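Local coordinates for protein YCGM (Escherichia coli, PDB 1NR9) that is a putative isomerase of the fumarylacetoacetate hydrolase family that carries a bound magnesium ion, at residues N147-N155 with G204-D212. Residues are numbered along the deposited sequence; the frame is centred on the assembly and turned at random.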
ATOM      1  N   ASN A 147     -14.037  11.784 -21.124  1.00 35.24           N
ATOM      2  CA  ASN A 147     -15.475  11.950 -21.305  1.00 35.34           C
ATOM      3  C   ASN A 147     -16.112  10.596 -21.602  1.00 35.80           C
ATOM      4  O   ASN A 147     -16.774  10.398 -22.626  1.00 33.00           O
ATOM      5  CB  ASN A 147     -15.758  12.941 -22.429  1.00 33.12           C
ATOM      6  CG  ASN A 147     -17.224  13.312 -22.517  1.00 30.47           C
ATOM      7  OD1 ASN A 147     -17.892  13.535 -21.498  1.00 27.13           O
ATOM      8  ND2 ASN A 147     -17.735  13.392 -23.740  1.00 31.84           N
ATOM      9  N   THR A 148     -15.893   9.676 -20.666  1.00 37.77           N
ATOM     10  CA  THR A 148     -16.392   8.313 -20.741  1.00 38.71           C
ATOM     11  C   THR A 148     -17.484   8.050 -19.701  1.00 38.39           C
ATOM     12  O   THR A 148     -17.473   8.616 -18.603  1.00 35.86           O
ATOM     13  CB  THR A 148     -15.224   7.308 -20.553  1.00 38.64           C
ATOM     14  OG1 THR A 148     -14.491   7.205 -21.779  1.00 38.50           O
ATOM     15  CG2 THR A 148     -15.731   5.938 -20.143  1.00 40.14           C
ATOM     16  N   THR A 149     -18.422   7.184 -20.079  1.00 38.11           N
ATOM     17  CA  THR A 149     -19.556   6.801 -19.245  1.00 37.67           C
ATOM     18  C   THR A 149     -19.230   5.699 -18.239  1.00 37.13           C
ATOM     19  O   THR A 149     -18.654   4.677 -18.600  1.00 36.82           O
ATOM     20  CB  THR A 149     -20.723   6.344 -20.147  1.00 38.38           C
ATOM     21  OG1 THR A 149     -21.559   7.472 -20.426  1.00 37.36           O
ATOM     22  CG2 THR A 149     -21.540   5.228 -19.493  1.00 38.55           C
ATOM     23  N   LEU A 150     -19.604   5.917 -16.979  1.00 37.50           N
ATOM     24  CA  LEU A 150     -19.377   4.939 -15.909  1.00 37.63           C
ATOM     25  C   LEU A 150     -20.693   4.609 -15.211  1.00 36.31           C
ATOM     26  O   LEU A 150     -21.409   5.508 -14.764  1.00 38.00           O
ATOM     27  CB  LEU A 150     -18.399   5.486 -14.867  1.00 38.71           C
ATOM     28  CG  LEU A 150     -16.940   5.703 -15.265  1.00 41.81           C
ATOM     29  CD1 LEU A 150     -16.182   6.291 -14.082  1.00 41.27           C
ATOM     30  CD2 LEU A 150     -16.314   4.370 -15.707  1.00 42.38           C
ATOM     31  N   SER A 151     -21.019   3.326 -15.107  1.00 33.65           N
ATOM     32  CA  SER A 151     -22.264   2.933 -14.453  1.00 32.41           C
ATOM     33  C   SER A 151     -22.161   1.607 -13.723  1.00 30.15           C
ATOM     34  O   SER A 151     -21.387   0.725 -14.114  1.00 29.25           O
ATOM     35  CB  SER A 151     -23.396   2.848 -15.475  1.00 32.55           C
ATOM     36  OG  SER A 151     -23.082   1.911 -16.487  1.00 38.67           O
ATOM     37  N   LEU A 152     -22.948   1.483 -12.656  1.00 27.42           N
ATOM     38  CA  LEU A 152     -22.992   0.265 -11.860  1.00 27.20           C
ATOM     39  C   LEU A 152     -24.420  -0.040 -11.440  1.00 28.43           C
ATOM     40  O   LEU A 152     -25.105   0.796 -10.829  1.00 27.04           O
ATOM     41  CB  LEU A 152     -22.129   0.396 -10.605  1.00 26.39           C
ATOM     42  CG  LEU A 152     -22.154  -0.782  -9.619  1.00 24.58           C
ATOM     43  CD1 LEU A 152     -21.022  -0.632  -8.632  1.00 28.30           C
ATOM     44  CD2 LEU A 152     -23.462  -0.827  -8.861  1.00 26.71           C
ATOM     45  N   SER A 153     -24.880  -1.239 -11.754  1.00 27.78           N
ATOM     46  CA  SER A 153     -26.223  -1.600 -11.348  1.00 29.56           C
ATOM     47  C   SER A 153     -26.153  -2.797 -10.421  1.00 29.39           C
ATOM     48  O   SER A 153     -25.336  -3.695 -10.603  1.00 30.20           O
ATOM     49  CB  SER A 153     -27.086  -1.927 -12.565  1.00 27.84           C
ATOM     50  OG  SER A 153     -26.569  -3.047 -13.254  1.00 29.60           O
ATOM     51  N   VAL A 154     -26.992  -2.792  -9.400  1.00 30.19           N
ATOM     52  CA  VAL A 154     -27.032  -3.909  -8.477  1.00 31.46           C
ATOM     53  C   VAL A 154     -28.428  -4.496  -8.626  1.00 31.48           C
ATOM     54  O   VAL A 154     -29.427  -3.776  -8.516  1.00 31.36           O
ATOM     55  CB  VAL A 154     -26.814  -3.456  -7.030  1.00 31.90           C
ATOM     56  CG1 VAL A 154     -26.797  -4.666  -6.111  1.00 33.75           C
ATOM     57  CG2 VAL A 154     -25.520  -2.693  -6.921  1.00 32.49           C
ATOM     58  N   ASN A 155     -28.486  -5.793  -8.913  1.00 32.28           N
ATOM     59  CA  ASN A 155     -29.747  -6.504  -9.090  1.00 32.27           C
ATOM     60  C   ASN A 155     -30.765  -5.756  -9.970  1.00 33.49           C
ATOM     61  O   ASN A 155     -31.914  -5.532  -9.569  1.00 33.34           O
ATOM     62  CB  ASN A 155     -30.362  -6.823  -7.717  1.00 30.76           C
ATOM     63  CG  ASN A 155     -29.425  -7.651  -6.826  1.00 33.06           C
ATOM     64  OD1 ASN A 155     -28.845  -8.651  -7.266  1.00 33.98           O
ATOM     65  ND2 ASN A 155     -29.289  -7.244  -5.565  1.00 30.66           N
ATOM     66  N   GLY A 204     -24.786 -12.504  -2.476  1.00 35.68           N
ATOM     67  CA  GLY A 204     -25.905 -12.845  -3.329  1.00 34.41           C
ATOM     68  C   GLY A 204     -26.249 -11.791  -4.360  1.00 34.26           C
ATOM     69  O   GLY A 204     -26.889 -12.101  -5.356  1.00 34.37           O
ATOM     70  N   ASP A 205     -25.841 -10.546  -4.140  1.00 33.09           N
ATOM     71  CA  ASP A 205     -26.150  -9.506  -5.113  1.00 31.87           C
ATOM     72  C   ASP A 205     -25.456  -9.789  -6.442  1.00 30.79           C
ATOM     73  O   ASP A 205     -24.362 -10.359  -6.478  1.00 31.42           O
ATOM     74  CB  ASP A 205     -25.693  -8.117  -4.630  1.00 33.30           C
ATOM     75  CG  ASP A 205     -26.491  -7.596  -3.448  1.00 35.81           C
ATOM     76  OD1 ASP A 205     -27.733  -7.752  -3.422  1.00 39.60           O
ATOM     77  OD2 ASP A 205     -25.867  -7.004  -2.545  1.00 39.71           O
ATOM     78  N   GLU A 206     -26.105  -9.398  -7.532  1.00 29.12           N
ATOM     79  CA  GLU A 206     -25.525  -9.538  -8.850  1.00 28.40           C
ATOM     80  C   GLU A 206     -25.334  -8.090  -9.246  1.00 29.19           C
ATOM     81  O   GLU A 206     -26.210  -7.266  -8.988  1.00 30.21           O
ATOM     82  CB  GLU A 206     -26.480 -10.227  -9.822  1.00 29.61           C
ATOM     83  CG  GLU A 206     -25.906 -10.374 -11.230  1.00 35.50           C
ATOM     84  CD  GLU A 206     -26.597 -11.448 -12.070  1.00 38.55           C
ATOM     85  OE1 GLU A 206     -27.833 -11.385 -12.226  1.00 43.90           O
ATOM     86  OE2 GLU A 206     -25.903 -12.355 -12.585  1.00 39.32           O
ATOM     87  N   LEU A 207     -24.184  -7.766  -9.829  1.00 28.53           N
ATOM     88  CA  LEU A 207     -23.915  -6.396 -10.250  1.00 26.98           C
ATOM     89  C   LEU A 207     -23.261  -6.344 -11.609  1.00 25.48           C
ATOM     90  O   LEU A 207     -22.426  -7.183 -11.932  1.00 27.27           O
ATOM     91  CB  LEU A 207     -23.016  -5.677  -9.244  1.00 23.84           C
ATOM     92  CG  LEU A 207     -21.704  -6.351  -8.859  1.00 22.35           C
ATOM     93  CD1 LEU A 207     -20.549  -5.388  -9.036  1.00 21.72           C
ATOM     94  CD2 LEU A 207     -21.793  -6.815  -7.415  1.00 22.50           C
ATOM     95  N   THR A 208     -23.654  -5.364 -12.414  1.00 23.05           N
ATOM     96  CA  THR A 208     -23.062  -5.222 -13.729  1.00 25.39           C
ATOM     97  C   THR A 208     -22.413  -3.822 -13.801  1.00 24.02           C
ATOM     98  O   THR A 208     -23.046  -2.806 -13.523  1.00 26.21           O
ATOM     99  CB  THR A 208     -24.118  -5.457 -14.850  1.00 25.53           C
ATOM    100  OG1 THR A 208     -24.889  -4.279 -15.062  1.00 30.05           O
ATOM    101  CG2 THR A 208     -25.065  -6.559 -14.451  1.00 21.92           C
ATOM    102  N   VAL A 209     -21.121  -3.794 -14.109  1.00 25.24           N
ATOM    103  CA  VAL A 209     -20.355  -2.555 -14.197  1.00 26.82           C
ATOM    104  C   VAL A 209     -20.244  -2.179 -15.668  1.00 26.40           C
ATOM    105  O   VAL A 209     -20.219  -3.057 -16.536  1.00 25.62           O
ATOM    106  CB  VAL A 209     -18.941  -2.745 -13.601  1.00 26.40           C
ATOM    107  CG1 VAL A 209     -18.192  -3.802 -14.375  1.00 29.02           C
ATOM    108  CG2 VAL A 209     -18.173  -1.444 -13.650  1.00 30.88           C
ATOM    109  N   THR A 210     -20.171  -0.883 -15.962  1.00 28.79           N
ATOM    110  CA  THR A 210     -20.100  -0.451 -17.354  1.00 30.86           C
ATOM    111  C   THR A 210     -19.331   0.821 -17.601  1.00 32.02           C
ATOM    112  O   THR A 210     -19.481   1.795 -16.866  1.00 32.97           O
ATOM    113  CB  THR A 210     -21.502  -0.230 -17.920  1.00 30.42           C
ATOM    114  OG1 THR A 210     -22.122  -1.494 -18.148  1.00 34.28           O
ATOM    115  CG2 THR A 210     -21.443   0.549 -19.217  1.00 32.99           C
ATOM    116  N   PHE A 211     -18.514   0.819 -18.649  1.00 34.56           N
ATOM    117  CA  PHE A 211     -17.775   2.016 -19.008  1.00 37.87           C
ATOM    118  C   PHE A 211     -17.663   2.073 -20.524  1.00 41.81           C
ATOM    119  O   PHE A 211     -17.234   1.108 -21.166  1.00 43.31           O
ATOM    120  CB  PHE A 211     -16.404   2.062 -18.300  1.00 34.95           C
ATOM    121  CG  PHE A 211     -15.297   1.327 -19.011  1.00 32.62           C
ATOM    122  CD1 PHE A 211     -14.358   2.024 -19.769  1.00 31.55           C
ATOM    123  CD2 PHE A 211     -15.177  -0.055 -18.911  1.00 29.43           C
ATOM    124  CE1 PHE A 211     -13.315   1.350 -20.422  1.00 28.70           C
ATOM    125  CE2 PHE A 211     -14.138  -0.735 -19.560  1.00 28.22           C
ATOM    126  CZ  PHE A 211     -13.205  -0.026 -20.316  1.00 26.72           C
ATOM    127  N   ASP A 212     -18.116   3.199 -21.079  1.00 46.21           N
ATOM    128  CA  ASP A 212     -18.121   3.471 -22.516  1.00 49.63           C
ATOM    129  C   ASP A 212     -18.284   2.290 -23.461  1.00 46.79           C
ATOM    130  O   ASP A 212     -17.333   1.865 -24.124  1.00 46.93           O
ATOM    131  CB  ASP A 212     -16.868   4.252 -22.918  1.00 61.61           C
ATOM    132  CG  ASP A 212     -17.119   5.747 -23.003  1.00 73.82           C
ATOM    133  OD1 ASP A 212     -16.234   6.470 -23.514  1.00 83.29           O
ATOM    134  OD2 ASP A 212     -18.200   6.196 -22.557  1.00 82.69           O
TER
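S151 and S153 pair with T210 and T208 in an antiparallel strand contact, the central pairing of a four-stranded antiparallel sheet in this fumarylacetoacetate hydrolase-type fold. The strand axes come within 4.6 Å, at 175° between their directions. S151–T210 and S153–T208 are the hydrogen-bonded pairs, with S151 N to T210 O at 2.8 Å and T208 N to S153 O at 3.0 Å. L150–F211, L152–V209 and V154–L207 are the non-hydrogen-bonded pairs, all on the opposite face. On the serine and threonine face, T208 OG1 donates to S153 OG over 2.8 Å. Both hydroxyls sit between the backbone N and the carbonyl carbon (chi1 63° for S153), which brings them together. T210 OG1 instead bonds S215 OG.

Side chains add to the backbone bonds at both ends. N155 N donates to E206 O along the backbone, and N155 OD1 accepts E206 N from above its carbonyl plane at 2.9 Å. N155 ND2 reaches D205 OD1 at 2.7 Å, with the two planes 58° apart; D205 OD2 bonds Q202 N. At the other end lies the poorly ordered D212 carboxylate. Its OD1 is met by T148 OG1, which also bonds D144 O, and its OD2 by T149 N at 2.7 Å, both from above the carboxylate plane.

L152 and V209 pack on both strand 69-79 and strand 95-102 of the mixed sheet, L207 and F211 on 95-102, and V154 on 69-79. Strand 149-154 is flanked further out by strand 157-163, and strand 206-211 by strand 214-219.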